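Local coordinates for Afp3 (Serratia entomophila, PDB 6RBN), which probably forms part of the contractile sheath around the inner tube of the anti-feeding prophage, a phage-tail-like injection system that is extended here, at residues D[18-23]-D[51-56]; D[33-38]-D[163-168]; D[146-151]-D[179-184]. All blocks are in the same frame, centred on the assembly; numbering follows the deposited sequence.

Contact 1: residues D[18-23]-D[51-56]; sequences PAMSVS and GSWLDY
Met-20 lays its sulfur on the indole of Trp-53. The SD atom of Met-20 stands 3.7 Å from the centroid of the five-membered ring of Trp-53. It lies only 14° off the ring normal and so approaches over the face. Its nearest ring atom is CG of Trp-53, 3.6 Å from SD of Met-20. With CG anti to the carbonyl carbon (chi1 -63°) the methionine chain runs toward the ring, and it bends at the last torsion. On the opposite face of the same ring, CB of Tyr-56 stands 4.2 Å above the plane of Trp-53, and the aromatic system is therefore approached from both sides. Two residues further along the extended loop, Val-22 touches 51-56 with its two methyls: CG2 of Val-22 lies 3.3 Å from the backbone O of Gly-51, while CG1 of Val-22 meets CB of Ser-52 at 4.0 Å. No hydrogen bond joins the two segments.

This is a Met-aromatic contact between the loop that follows strand 10-11 and the first part of helix 53-59, a case of an irregular segment packed, without a polar bond, against the start of a helix and the turn before it. CG of Trp-53 lies anti to its backbone N (chi1 179°), which directs the indole toward the loop. Helix 111-120 borders both partners: Arg-116 touches Met-20 and Trp-53, and Ser-112 packs on the indole. A chain of Afp2 borders the contact too, with Phe-310 of Afp2 against Pro-18 and Asp-316 of Afp2 against Val-22. NE2 of Gln-312 of Afp2 bonds weakly to O of Ala-19, and OG of Ser-52 bonds weakly to the backbone O of Asp-316 of Afp2.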
ATOM      1  N   PRO D  18     -18.584  71.197  -8.337  1.00106.92           N
ATOM      2  CA  PRO D  18     -17.978  69.862  -8.396  1.00106.92           C
ATOM      3  C   PRO D  18     -17.851  69.239  -7.014  1.00106.92           C
ATOM      4  O   PRO D  18     -17.490  69.900  -6.040  1.00106.92           O
ATOM      5  CB  PRO D  18     -16.605  70.120  -9.026  1.00106.92           C
ATOM      6  CG  PRO D  18     -16.306  71.528  -8.710  1.00106.92           C
ATOM      7  CD  PRO D  18     -17.626  72.247  -8.724  1.00106.92           C
ATOM      8  N   ALA D  19     -18.173  67.950  -6.946  1.00102.57           N
ATOM      9  CA  ALA D  19     -18.123  67.199  -5.706  1.00102.57           C
ATOM     10  C   ALA D  19     -16.679  66.915  -5.311  1.00102.57           C
ATOM     11  O   ALA D  19     -15.740  67.076  -6.095  1.00102.57           O
ATOM     12  CB  ALA D  19     -18.900  65.893  -5.837  1.00102.57           C
ATOM     13  N   MET D  20     -16.510  66.483  -4.070  1.00 96.23           N
ATOM     14  CA  MET D  20     -15.198  66.273  -3.487  1.00 96.23           C
ATOM     15  C   MET D  20     -15.095  64.857  -2.947  1.00 96.23           C
ATOM     16  O   MET D  20     -16.022  64.348  -2.310  1.00 96.23           O
ATOM     17  CB  MET D  20     -14.940  67.278  -2.375  1.00 96.23           C
ATOM     18  CG  MET D  20     -14.913  68.703  -2.863  1.00 96.23           C
ATOM     19  SD  MET D  20     -14.711  69.828  -1.497  1.00 96.23           S
ATOM     20  CE  MET D  20     -13.059  69.366  -1.049  1.00 96.23           C
ATOM     21  N   SER D  21     -13.957  64.230  -3.200  1.00 93.72           N
ATOM     22  CA  SER D  21     -13.703  62.866  -2.767  1.00 93.72           C
ATOM     23  C   SER D  21     -13.184  62.854  -1.337  1.00 93.72           C
ATOM     24  O   SER D  21     -12.602  63.827  -0.850  1.00 93.72           O
ATOM     25  CB  SER D  21     -12.700  62.185  -3.696  1.00 93.72           C
ATOM     26  OG  SER D  21     -11.433  62.812  -3.614  1.00 93.72           O
ATOM     27  N   VAL D  22     -13.410  61.732  -0.662  1.00 91.02           N
ATOM     28  CA  VAL D  22     -12.968  61.534   0.709  1.00 91.02           C
ATOM     29  C   VAL D  22     -12.237  60.198   0.782  1.00 91.02           C
ATOM     30  O   VAL D  22     -12.583  59.241   0.083  1.00 91.02           O
ATOM     31  CB  VAL D  22     -14.162  61.624   1.705  1.00 91.02           C
ATOM     32  CG1 VAL D  22     -15.202  60.539   1.455  1.00 91.02           C
ATOM     33  CG2 VAL D  22     -13.694  61.615   3.159  1.00 91.02           C
ATOM     34  N   SER D  23     -11.176  60.158   1.582  1.00 91.54           N
ATOM     35  CA  SER D  23     -10.400  58.948   1.768  1.00 91.54           C
ATOM     36  C   SER D  23     -10.823  58.262   3.062  1.00 91.54           C
ATOM     37  O   SER D  23     -11.688  58.740   3.797  1.00 91.54           O
ATOM     38  CB  SER D  23      -8.904  59.264   1.776  1.00 91.54           C
ATOM     39  OG  SER D  23      -8.551  60.013   2.921  1.00 91.54           O
ATOM     40  N   GLY D  51     -18.683  62.802   7.529  1.00 85.58           N
ATOM     41  CA  GLY D  51     -18.004  61.752   6.789  1.00 85.58           C
ATOM     42  C   GLY D  51     -17.473  62.181   5.436  1.00 85.58           C
ATOM     43  O   GLY D  51     -16.524  61.582   4.926  1.00 85.58           O
ATOM     44  N   SER D  52     -18.064  63.210   4.838  1.00 84.48           N
ATOM     45  CA  SER D  52     -17.617  63.712   3.548  1.00 84.48           C
ATOM     46  C   SER D  52     -17.981  65.184   3.456  1.00 84.48           C
ATOM     47  O   SER D  52     -18.571  65.754   4.374  1.00 84.48           O
ATOM     48  CB  SER D  52     -18.234  62.914   2.399  1.00 84.48           C
ATOM     49  OG  SER D  52     -19.637  63.092   2.353  1.00 84.48           O
ATOM     50  N   TRP D  53     -17.627  65.806   2.330  1.00 83.13           N
ATOM     51  CA  TRP D  53     -18.003  67.201   2.117  1.00 83.13           C
ATOM     52  C   TRP D  53     -19.501  67.338   1.876  1.00 83.13           C
ATOM     53  O   TRP D  53     -20.094  68.375   2.185  1.00 83.13           O
ATOM     54  CB  TRP D  53     -17.212  67.789   0.950  1.00 83.13           C
ATOM     55  CG  TRP D  53     -17.572  69.205   0.656  1.00 83.13           C
ATOM     56  CD1 TRP D  53     -18.328  69.656  -0.380  1.00 83.13           C
ATOM     57  CD2 TRP D  53     -17.225  70.356   1.429  1.00 83.13           C
ATOM     58  NE1 TRP D  53     -18.460  71.018  -0.312  1.00 83.13           N
ATOM     59  CE2 TRP D  53     -17.791  71.473   0.791  1.00 83.13           C
ATOM     60  CE3 TRP D  53     -16.482  70.553   2.593  1.00 83.13           C
ATOM     61  CZ2 TRP D  53     -17.642  72.765   1.276  1.00 83.13           C
ATOM     62  CZ3 TRP D  53     -16.332  71.835   3.073  1.00 83.13           C
ATOM     63  CH2 TRP D  53     -16.908  72.923   2.418  1.00 83.13           C
ATOM     64  N   LEU D  54     -20.127  66.292   1.333  1.00 84.82           N
ATOM     65  CA  LEU D  54     -21.572  66.300   1.137  1.00 84.82           C
ATOM     66  C   LEU D  54     -22.312  66.293   2.470  1.00 84.82           C
ATOM     67  O   LEU D  54     -23.414  66.839   2.579  1.00 84.82           O
ATOM     68  CB  LEU D  54     -21.983  65.097   0.292  1.00 84.82           C
ATOM     69  CG  LEU D  54     -23.406  65.015  -0.249  1.00 84.82           C
ATOM     70  CD1 LEU D  54     -23.904  66.374  -0.703  1.00 84.82           C
ATOM     71  CD2 LEU D  54     -23.434  64.062  -1.402  1.00 84.82           C
ATOM     72  N   ASP D  55     -21.724  65.672   3.494  1.00 87.76           N
ATOM     73  CA  ASP D  55     -22.340  65.688   4.815  1.00 87.76           C
ATOM     74  C   ASP D  55     -22.215  67.059   5.464  1.00 87.76           C
ATOM     75  O   ASP D  55     -23.047  67.440   6.293  1.00 87.76           O
ATOM     76  CB  ASP D  55     -21.711  64.618   5.705  1.00 87.76           C
ATOM     77  CG  ASP D  55     -22.069  63.213   5.266  1.00 87.76           C
ATOM     78  OD1 ASP D  55     -23.156  63.031   4.677  1.00 87.76           O
ATOM     79  OD2 ASP D  55     -21.269  62.286   5.515  1.00 87.76           O
ATOM     80  N   TYR D  56     -21.177  67.815   5.101  1.00 86.07           N
ATOM     81  CA  TYR D  56     -21.007  69.153   5.656  1.00 86.07           C
ATOM     82  C   TYR D  56     -22.028  70.125   5.082  1.00 86.07           C
ATOM     83  O   TYR D  56     -22.532  70.998   5.796  1.00 86.07           O
ATOM     84  CB  TYR D  56     -19.587  69.655   5.395  1.00 86.07           C
ATOM     85  CG  TYR D  56     -19.328  71.041   5.935  1.00 86.07           C
ATOM     86  CD1 TYR D  56     -19.175  71.259   7.295  1.00 86.07           C
ATOM     87  CD2 TYR D  56     -19.232  72.131   5.082  1.00 86.07           C
ATOM     88  CE1 TYR D  56     -18.936  72.521   7.789  1.00 86.07           C
ATOM     89  CE2 TYR D  56     -18.995  73.396   5.570  1.00 86.07           C
ATOM     90  CZ  TYR D  56     -18.848  73.583   6.923  1.00 86.07           C
ATOM     91  OH  TYR D  56     -18.611  74.843   7.412  1.00 86.07           O
TER

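Contact 2: residues D[33-38]-D[163-168]; sequences VARFTP and ETYRTA
An inverse gamma turn centred on Arg-35, at the end of the short strand 31-34, carries the guanidinium across to Tyr-165 of helix 163-172. The turn is marked by a weak bond from N of Phe-36 to O of Ala-34 (3.1 Å). From it the extended arginine chain passes the tyrosine in the opposite direction, to a cation-pi contact in which CZ of Arg-35 lies 4.3 Å from the ring centroid of Tyr-165, off-centre at 32° from the normal. The two planes are 38° apart, and NH2 of Arg-35 makes the nearest approach, 3.4 Å from CD1 of Tyr-165. Elsewhere round the ring, O of Val-33 lies at the edge, 3.8 Å from CE2 of Tyr-165, and the phenol oxygen reaches the backbone of Ala-34. That hydroxyl hydrogen-bonds to the O of Leu-131, which holds the ring at its far end. Asp-160 forms a salt bridge with NH1 of Arg-35, and Asp-162 makes only a weak, long ion pair with NH2. The guanidinium thus probably shares its charge between the face of a buried tyrosine and carboxylates, and the acids, Asp-160 above all, would help to keep it positioned over the ring.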
ATOM      1  N   VAL D  33     -12.025  72.666  15.764  1.00 83.18           N
ATOM      2  CA  VAL D  33     -12.749  73.609  16.606  1.00 83.18           C
ATOM      3  C   VAL D  33     -12.657  74.964  15.917  1.00 83.18           C
ATOM      4  O   VAL D  33     -11.615  75.624  15.949  1.00 83.18           O
ATOM      5  CB  VAL D  33     -12.183  73.654  18.027  1.00 83.18           C
ATOM      6  CG1 VAL D  33     -12.920  74.684  18.856  1.00 83.18           C
ATOM      7  CG2 VAL D  33     -12.272  72.289  18.672  1.00 83.18           C
ATOM      8  N   ALA D  34     -13.745  75.381  15.277  1.00 85.53           N
ATOM      9  CA  ALA D  34     -13.774  76.650  14.567  1.00 85.53           C
ATOM     10  C   ALA D  34     -15.193  77.203  14.616  1.00 85.53           C
ATOM     11  O   ALA D  34     -16.066  76.658  15.297  1.00 85.53           O
ATOM     12  CB  ALA D  34     -13.267  76.481  13.133  1.00 85.53           C
ATOM     13  N   ARG D  35     -15.422  78.290  13.884  1.00 89.33           N
ATOM     14  CA  ARG D  35     -16.715  78.976  13.895  1.00 89.33           C
ATOM     15  C   ARG D  35     -17.612  78.407  12.798  1.00 89.33           C
ATOM     16  O   ARG D  35     -17.873  79.027  11.767  1.00 89.33           O
ATOM     17  CB  ARG D  35     -16.521  80.476  13.725  1.00 89.33           C
ATOM     18  CG  ARG D  35     -15.825  81.160  14.879  1.00 89.33           C
ATOM     19  CD  ARG D  35     -15.744  82.657  14.636  1.00 89.33           C
ATOM     20  NE  ARG D  35     -15.145  83.374  15.758  1.00 89.33           N
ATOM     21  CZ  ARG D  35     -13.848  83.650  15.863  1.00 89.33           C
ATOM     22  NH1 ARG D  35     -13.010  83.270  14.911  1.00 89.33           N
ATOM     23  NH2 ARG D  35     -13.394  84.308  16.918  1.00 89.33           N
ATOM     24  N   PHE D  36     -18.093  77.195  13.042  1.00 87.04           N
ATOM     25  CA  PHE D  36     -19.016  76.548  12.123  1.00 87.04           C
ATOM     26  C   PHE D  36     -20.440  76.957  12.463  1.00 87.04           C
ATOM     27  O   PHE D  36     -20.830  76.978  13.633  1.00 87.04           O
ATOM     28  CB  PHE D  36     -18.876  75.028  12.187  1.00 87.04           C
ATOM     29  CG  PHE D  36     -17.529  74.531  11.769  1.00 87.04           C
ATOM     30  CD1 PHE D  36     -17.172  74.501  10.435  1.00 87.04           C
ATOM     31  CD2 PHE D  36     -16.623  74.082  12.712  1.00 87.04           C
ATOM     32  CE1 PHE D  36     -15.931  74.048  10.048  1.00 87.04           C
ATOM     33  CE2 PHE D  36     -15.383  73.622  12.332  1.00 87.04           C
ATOM     34  CZ  PHE D  36     -15.036  73.606  10.998  1.00 87.04           C
ATOM     35  N   THR D  37     -21.214  77.286  11.436  1.00 92.34           N
ATOM     36  CA  THR D  37     -22.581  77.746  11.634  1.00 92.34           C
ATOM     37  C   THR D  37     -23.550  76.645  11.239  1.00 92.34           C
ATOM     38  O   THR D  37     -23.636  76.305  10.049  1.00 92.34           O
ATOM     39  CB  THR D  37     -22.855  79.009  10.819  1.00 92.34           C
ATOM     40  OG1 THR D  37     -22.714  78.716   9.427  1.00 92.34           O
ATOM     41  CG2 THR D  37     -21.877  80.104  11.200  1.00 92.34           C
ATOM     42  N   PRO D  38     -24.274  76.053  12.182  1.00 94.02           N
ATOM     43  CA  PRO D  38     -25.205  74.977  11.834  1.00 94.02           C
ATOM     44  C   PRO D  38     -26.436  75.501  11.113  1.00 94.02           C
ATOM     45  O   PRO D  38     -26.746  76.694  11.127  1.00 94.02           O
ATOM     46  CB  PRO D  38     -25.586  74.388  13.195  1.00 94.02           C
ATOM     47  CG  PRO D  38     -24.495  74.813  14.119  1.00 94.02           C
ATOM     48  CD  PRO D  38     -24.092  76.166  13.637  1.00 94.02           C
ATOM     49  N   GLU D 163      -6.195  84.961  16.718  1.00 94.81           N
ATOM     50  CA  GLU D 163      -5.072  84.528  17.542  1.00 94.81           C
ATOM     51  C   GLU D 163      -5.515  84.210  18.965  1.00 94.81           C
ATOM     52  O   GLU D 163      -5.086  83.204  19.537  1.00 94.81           O
ATOM     53  CB  GLU D 163      -3.989  85.607  17.544  1.00 94.81           C
ATOM     54  CG  GLU D 163      -2.626  85.165  18.062  1.00 94.81           C
ATOM     55  CD  GLU D 163      -2.461  85.320  19.562  1.00 94.81           C
ATOM     56  OE1 GLU D 163      -3.129  86.197  20.147  1.00 94.81           O
ATOM     57  OE2 GLU D 163      -1.657  84.568  20.152  1.00 94.81           O
ATOM     58  N   THR D 164      -6.355  85.059  19.556  1.00 93.71           N
ATOM     59  CA  THR D 164      -6.834  84.822  20.910  1.00 93.71           C
ATOM     60  C   THR D 164      -7.891  83.729  20.974  1.00 93.71           C
ATOM     61  O   THR D 164      -8.165  83.217  22.064  1.00 93.71           O
ATOM     62  CB  THR D 164      -7.403  86.109  21.502  1.00 93.71           C
ATOM     63  OG1 THR D 164      -8.494  86.565  20.693  1.00 93.71           O
ATOM     64  CG2 THR D 164      -6.333  87.185  21.554  1.00 93.71           C
ATOM     65  N   TYR D 165      -8.493  83.377  19.838  1.00 91.00           N
ATOM     66  CA  TYR D 165      -9.426  82.258  19.798  1.00 91.00           C
ATOM     67  C   TYR D 165      -8.697  80.939  20.007  1.00 91.00           C
ATOM     68  O   TYR D 165      -9.175  80.069  20.740  1.00 91.00           O
ATOM     69  CB  TYR D 165     -10.157  82.256  18.457  1.00 91.00           C
ATOM     70  CG  TYR D 165     -11.272  81.246  18.303  1.00 91.00           C
ATOM     71  CD1 TYR D 165     -12.558  81.528  18.736  1.00 91.00           C
ATOM     72  CD2 TYR D 165     -11.036  80.010  17.726  1.00 91.00           C
ATOM     73  CE1 TYR D 165     -13.578  80.609  18.582  1.00 91.00           C
ATOM     74  CE2 TYR D 165     -12.042  79.088  17.570  1.00 91.00           C
ATOM     75  CZ  TYR D 165     -13.307  79.391  18.000  1.00 91.00           C
ATOM     76  OH  TYR D 165     -14.303  78.460  17.842  1.00 91.00           O
ATOM     77  N   ARG D 166      -7.535  80.780  19.371  1.00 89.38           N
ATOM     78  CA  ARG D 166      -6.801  79.523  19.453  1.00 89.38           C
ATOM     79  C   ARG D 166      -6.130  79.353  20.805  1.00 89.38           C
ATOM     80  O   ARG D 166      -5.978  78.226  21.286  1.00 89.38           O
ATOM     81  CB  ARG D 166      -5.767  79.455  18.336  1.00 89.38           C
ATOM     82  CG  ARG D 166      -6.367  79.296  16.968  1.00 89.38           C
ATOM     83  CD  ARG D 166      -5.299  79.379  15.908  1.00 89.38           C
ATOM     84  NE  ARG D 166      -4.752  80.727  15.842  1.00 89.38           N
ATOM     85  CZ  ARG D 166      -3.785  81.100  15.018  1.00 89.38           C
ATOM     86  NH1 ARG D 166      -3.272  80.232  14.170  1.00 89.38           N
ATOM     87  NH2 ARG D 166      -3.346  82.349  15.025  1.00 89.38           N
ATOM     88  N   THR D 167      -5.705  80.459  21.424  1.00 89.62           N
ATOM     89  CA  THR D 167      -5.085  80.403  22.741  1.00 89.62           C
ATOM     90  C   THR D 167      -6.065  79.927  23.809  1.00 89.62           C
ATOM     91  O   THR D 167      -5.669  79.189  24.718  1.00 89.62           O
ATOM     92  CB  THR D 167      -4.516  81.783  23.087  1.00 89.62           C
ATOM     93  OG1 THR D 167      -3.613  82.187  22.051  1.00 89.62           O
ATOM     94  CG2 THR D 167      -3.756  81.767  24.402  1.00 89.62           C
ATOM     95  N   ALA D 168      -7.342  80.286  23.685  1.00 89.37           N
ATOM     96  CA  ALA D 168      -8.353  79.747  24.584  1.00 89.37           C
ATOM     97  C   ALA D 168      -8.618  78.272  24.314  1.00 89.37           C
ATOM     98  O   ALA D 168      -8.967  77.526  25.235  1.00 89.37           O
ATOM     99  CB  ALA D 168      -9.646  80.548  24.459  1.00 89.37           C
TER

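Contact 3: residues D[146-151]-D[179-184]; sequences LIDEVG and QHKGYF
Asp-148 and Tyr-183 lie almost in one plane: the carboxylate and the phenol ring are only 21° apart, and OD1 of Asp-148 sits at the edge of the ring. The hydroxyl OH of Tyr-183 donates to OD1 of Asp-148 at 2.9 Å, meeting that oxygen nearly along its C-O direction. The chain of Lys-181 crosses the aspartate side chain at about a right angle. Its NZ forms a salt bridge with OD2 of Asp-148; the modelled separation is too short to be taken literally, so the pairing is sounder than the length. The two carboxylate oxygens are therefore divided, OD1 receiving a phenol and OD2 an ammonium, and together these partners would probably restrict its rotation. The lysine chain is extended beyond CG, and its aliphatic part runs past the carboxylate, with CD of Lys-181 3.4 Å from OD1 of Asp-148.

The contact joins the end region of helix 143-149 to the loop that leads into strand 185-188, showing how a helix can be tied to a connecting loop by a polar grip with an apolar contact beside it. CG2 of Ile-147 touches the hydroxyl end of the Tyr-183 ring, 3.6 Å from CZ of Tyr-183, at a slant to the ring; CG2 lies anti to the backbone N of Ile-147, the branch that points to the tyrosine. Leu-173 packs on Ile-147, and Ile-153 packs on Tyr-183. The same NZ of Lys-181 also bonds to OE1 of Gln-179 (3.1 Å), approached nearly in line with the amide C=O at 175°. This ammonium has a partner across a subunit boundary as well: Asp-211 of a chain of Afp2 makes a second salt bridge with it, while Ser-209 of that chain packs on Asp-148.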
ATOM      1  N   LEU D 146     -16.216  66.025  26.384  1.00 89.82           N
ATOM      2  CA  LEU D 146     -16.926  65.582  25.192  1.00 89.82           C
ATOM      3  C   LEU D 146     -16.021  64.852  24.215  1.00 89.82           C
ATOM      4  O   LEU D 146     -16.519  64.079  23.391  1.00 89.82           O
ATOM      5  CB  LEU D 146     -17.569  66.770  24.477  1.00 89.82           C
ATOM      6  CG  LEU D 146     -18.714  67.506  25.161  1.00 89.82           C
ATOM      7  CD1 LEU D 146     -19.098  68.712  24.338  1.00 89.82           C
ATOM      8  CD2 LEU D 146     -19.898  66.588  25.351  1.00 89.82           C
ATOM      9  N   ILE D 147     -14.710  65.090  24.275  1.00 87.79           N
ATOM     10  CA  ILE D 147     -13.791  64.400  23.378  1.00 87.79           C
ATOM     11  C   ILE D 147     -13.631  62.950  23.803  1.00 87.79           C
ATOM     12  O   ILE D 147     -13.528  62.052  22.962  1.00 87.79           O
ATOM     13  CB  ILE D 147     -12.438  65.132  23.332  1.00 87.79           C
ATOM     14  CG1 ILE D 147     -12.641  66.564  22.882  1.00 87.79           C
ATOM     15  CG2 ILE D 147     -11.501  64.491  22.336  1.00 87.79           C
ATOM     16  CD1 ILE D 147     -11.413  67.399  22.998  1.00 87.79           C
ATOM     17  N   ASP D 148     -13.632  62.694  25.110  1.00 90.67           N
ATOM     18  CA  ASP D 148     -13.465  61.333  25.600  1.00 90.67           C
ATOM     19  C   ASP D 148     -14.699  60.474  25.373  1.00 90.67           C
ATOM     20  O   ASP D 148     -14.587  59.245  25.366  1.00 90.67           O
ATOM     21  CB  ASP D 148     -13.117  61.355  27.084  1.00 90.67           C
ATOM     22  CG  ASP D 148     -11.767  61.974  27.348  1.00 90.67           C
ATOM     23  OD1 ASP D 148     -10.898  61.908  26.457  1.00 90.67           O
ATOM     24  OD2 ASP D 148     -11.569  62.523  28.453  1.00 90.67           O
ATOM     25  N   GLU D 149     -15.871  61.089  25.192  1.00 92.94           N
ATOM     26  CA  GLU D 149     -17.076  60.310  24.942  1.00 92.94           C
ATOM     27  C   GLU D 149     -17.084  59.725  23.538  1.00 92.94           C
ATOM     28  O   GLU D 149     -17.666  58.658  23.317  1.00 92.94           O
ATOM     29  CB  GLU D 149     -18.314  61.173  25.167  1.00 92.94           C
ATOM     30  CG  GLU D 149     -18.515  61.585  26.610  1.00 92.94           C
ATOM     31  CD  GLU D 149     -19.750  62.441  26.806  1.00 92.94           C
ATOM     32  OE1 GLU D 149     -20.395  62.799  25.801  1.00 92.94           O
ATOM     33  OE2 GLU D 149     -20.072  62.761  27.970  1.00 92.94           O
ATOM     34  N   VAL D 150     -16.464  60.398  22.587  1.00 91.44           N
ATOM     35  CA  VAL D 150     -16.290  59.862  21.243  1.00 91.44           C
ATOM     36  C   VAL D 150     -14.975  59.093  21.217  1.00 91.44           C
ATOM     37  O   VAL D 150     -13.965  59.550  21.756  1.00 91.44           O
ATOM     38  CB  VAL D 150     -16.315  60.992  20.200  1.00 91.44           C
ATOM     39  CG1 VAL D 150     -16.241  60.432  18.796  1.00 91.44           C
ATOM     40  CG2 VAL D 150     -17.551  61.856  20.377  1.00 91.44           C
ATOM     41  N   GLY D 151     -14.978  57.917  20.594  1.00 92.21           N
ATOM     42  CA  GLY D 151     -13.881  56.991  20.812  1.00 92.21           C
ATOM     43  C   GLY D 151     -12.623  57.317  20.025  1.00 92.21           C
ATOM     44  O   GLY D 151     -11.515  56.974  20.446  1.00 92.21           O
ATOM     45  N   GLN D 179      -2.270  62.870  29.405  1.00 89.73           N
ATOM     46  CA  GLN D 179      -3.056  61.879  30.125  1.00 89.73           C
ATOM     47  C   GLN D 179      -3.078  60.528  29.418  1.00 89.73           C
ATOM     48  O   GLN D 179      -3.994  59.731  29.656  1.00 89.73           O
ATOM     49  CB  GLN D 179      -4.478  62.391  30.340  1.00 89.73           C
ATOM     50  CG  GLN D 179      -4.555  63.569  31.289  1.00 89.73           C
ATOM     51  CD  GLN D 179      -5.962  64.091  31.455  1.00 89.73           C
ATOM     52  OE1 GLN D 179      -6.889  63.632  30.794  1.00 89.73           O
ATOM     53  NE2 GLN D 179      -6.134  65.058  32.348  1.00 89.73           N
ATOM     54  N   HIS D 180      -2.099  60.279  28.538  1.00 87.30           N
ATOM     55  CA  HIS D 180      -1.871  58.994  27.860  1.00 87.30           C
ATOM     56  C   HIS D 180      -3.058  58.560  27.002  1.00 87.30           C
ATOM     57  O   HIS D 180      -3.265  57.367  26.774  1.00 87.30           O
ATOM     58  CB  HIS D 180      -1.502  57.886  28.852  1.00 87.30           C
ATOM     59  CG  HIS D 180      -0.225  58.136  29.592  1.00 87.30           C
ATOM     60  ND1 HIS D 180       1.012  57.991  29.007  1.00 87.30           N
ATOM     61  CD2 HIS D 180       0.004  58.514  30.871  1.00 87.30           C
ATOM     62  CE1 HIS D 180       1.951  58.273  29.893  1.00 87.30           C
ATOM     63  NE2 HIS D 180       1.364  58.593  31.032  1.00 87.30           N
ATOM     64  N   LYS D 181      -3.842  59.517  26.515  1.00 85.94           N
ATOM     65  CA  LYS D 181      -5.022  59.210  25.722  1.00 85.94           C
ATOM     66  C   LYS D 181      -4.738  59.164  24.230  1.00 85.94           C
ATOM     67  O   LYS D 181      -5.625  58.784  23.458  1.00 85.94           O
ATOM     68  CB  LYS D 181      -6.118  60.234  26.002  1.00 85.94           C
ATOM     69  CG  LYS D 181      -6.675  60.161  27.405  1.00 85.94           C
ATOM     70  CD  LYS D 181      -7.728  61.222  27.627  1.00 85.94           C
ATOM     71  CE  LYS D 181      -8.251  61.178  29.045  1.00 85.94           C
ATOM     72  NZ  LYS D 181      -9.232  62.261  29.301  1.00 85.94           N
ATOM     73  N   GLY D 182      -3.541  59.548  23.808  1.00 84.19           N
ATOM     74  CA  GLY D 182      -3.143  59.410  22.426  1.00 84.19           C
ATOM     75  C   GLY D 182      -3.517  60.553  21.516  1.00 84.19           C
ATOM     76  O   GLY D 182      -3.471  60.381  20.293  1.00 84.19           O
ATOM     77  N   TYR D 183      -3.885  61.710  22.057  1.00 82.39           N
ATOM     78  CA  TYR D 183      -4.203  62.835  21.197  1.00 82.39           C
ATOM     79  C   TYR D 183      -2.923  63.500  20.712  1.00 82.39           C
ATOM     80  O   TYR D 183      -1.843  63.309  21.273  1.00 82.39           O
ATOM     81  CB  TYR D 183      -5.073  63.860  21.919  1.00 82.39           C
ATOM     82  CG  TYR D 183      -6.383  63.307  22.404  1.00 82.39           C
ATOM     83  CD1 TYR D 183      -7.355  62.898  21.507  1.00 82.39           C
ATOM     84  CD2 TYR D 183      -6.671  63.246  23.758  1.00 82.39           C
ATOM     85  CE1 TYR D 183      -8.560  62.395  21.945  1.00 82.39           C
ATOM     86  CE2 TYR D 183      -7.879  62.756  24.204  1.00 82.39           C
ATOM     87  CZ  TYR D 183      -8.815  62.330  23.294  1.00 82.39           C
ATOM     88  OH  TYR D 183     -10.018  61.837  23.735  1.00 82.39           O
ATOM     89  N   PHE D 184      -3.055  64.296  19.656  1.00 76.28           N
ATOM     90  CA  PHE D 184      -1.899  64.970  19.075  1.00 76.28           C
ATOM     91  C   PHE D 184      -2.364  66.330  18.582  1.00 76.28           C
ATOM     92  O   PHE D 184      -3.156  66.411  17.642  1.00 76.28           O
ATOM     93  CB  PHE D 184      -1.300  64.142  17.944  1.00 76.28           C
ATOM     94  CG  PHE D 184       0.045  64.619  17.490  1.00 76.28           C
ATOM     95  CD1 PHE D 184       1.178  64.320  18.224  1.00 76.28           C
ATOM     96  CD2 PHE D 184       0.180  65.357  16.329  1.00 76.28           C
ATOM     97  CE1 PHE D 184       2.421  64.745  17.813  1.00 76.28           C
ATOM     98  CE2 PHE D 184       1.422  65.789  15.913  1.00 76.28           C
ATOM     99  CZ  PHE D 184       2.543  65.481  16.660  1.00 76.28           C
TER

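Overall arrangement
Contact 2 is the buried one of the three; contacts 1 and 3 are partly buried and both border chains of Afp2, which touch neither segment of contact 2. Their chemistry differs even where burial is alike: contact 1 is carried by sulfur and ring packing with no polar bond across it, contact 3 by charge and hydrogen bonds beside the packing of Ile-147, and contact 2 by a cation-pi pair with polar ends satisfied elsewhere in the chain. Contacts 1 and 2 meet directly, where OH of Tyr-56 packs 3.4 Å from CD1 of Phe-36, and both lean on helix 111-120. Contact 3 touches neither; its nearest atoms are about 7 Å from contact 2 and about 12 Å from contact 1.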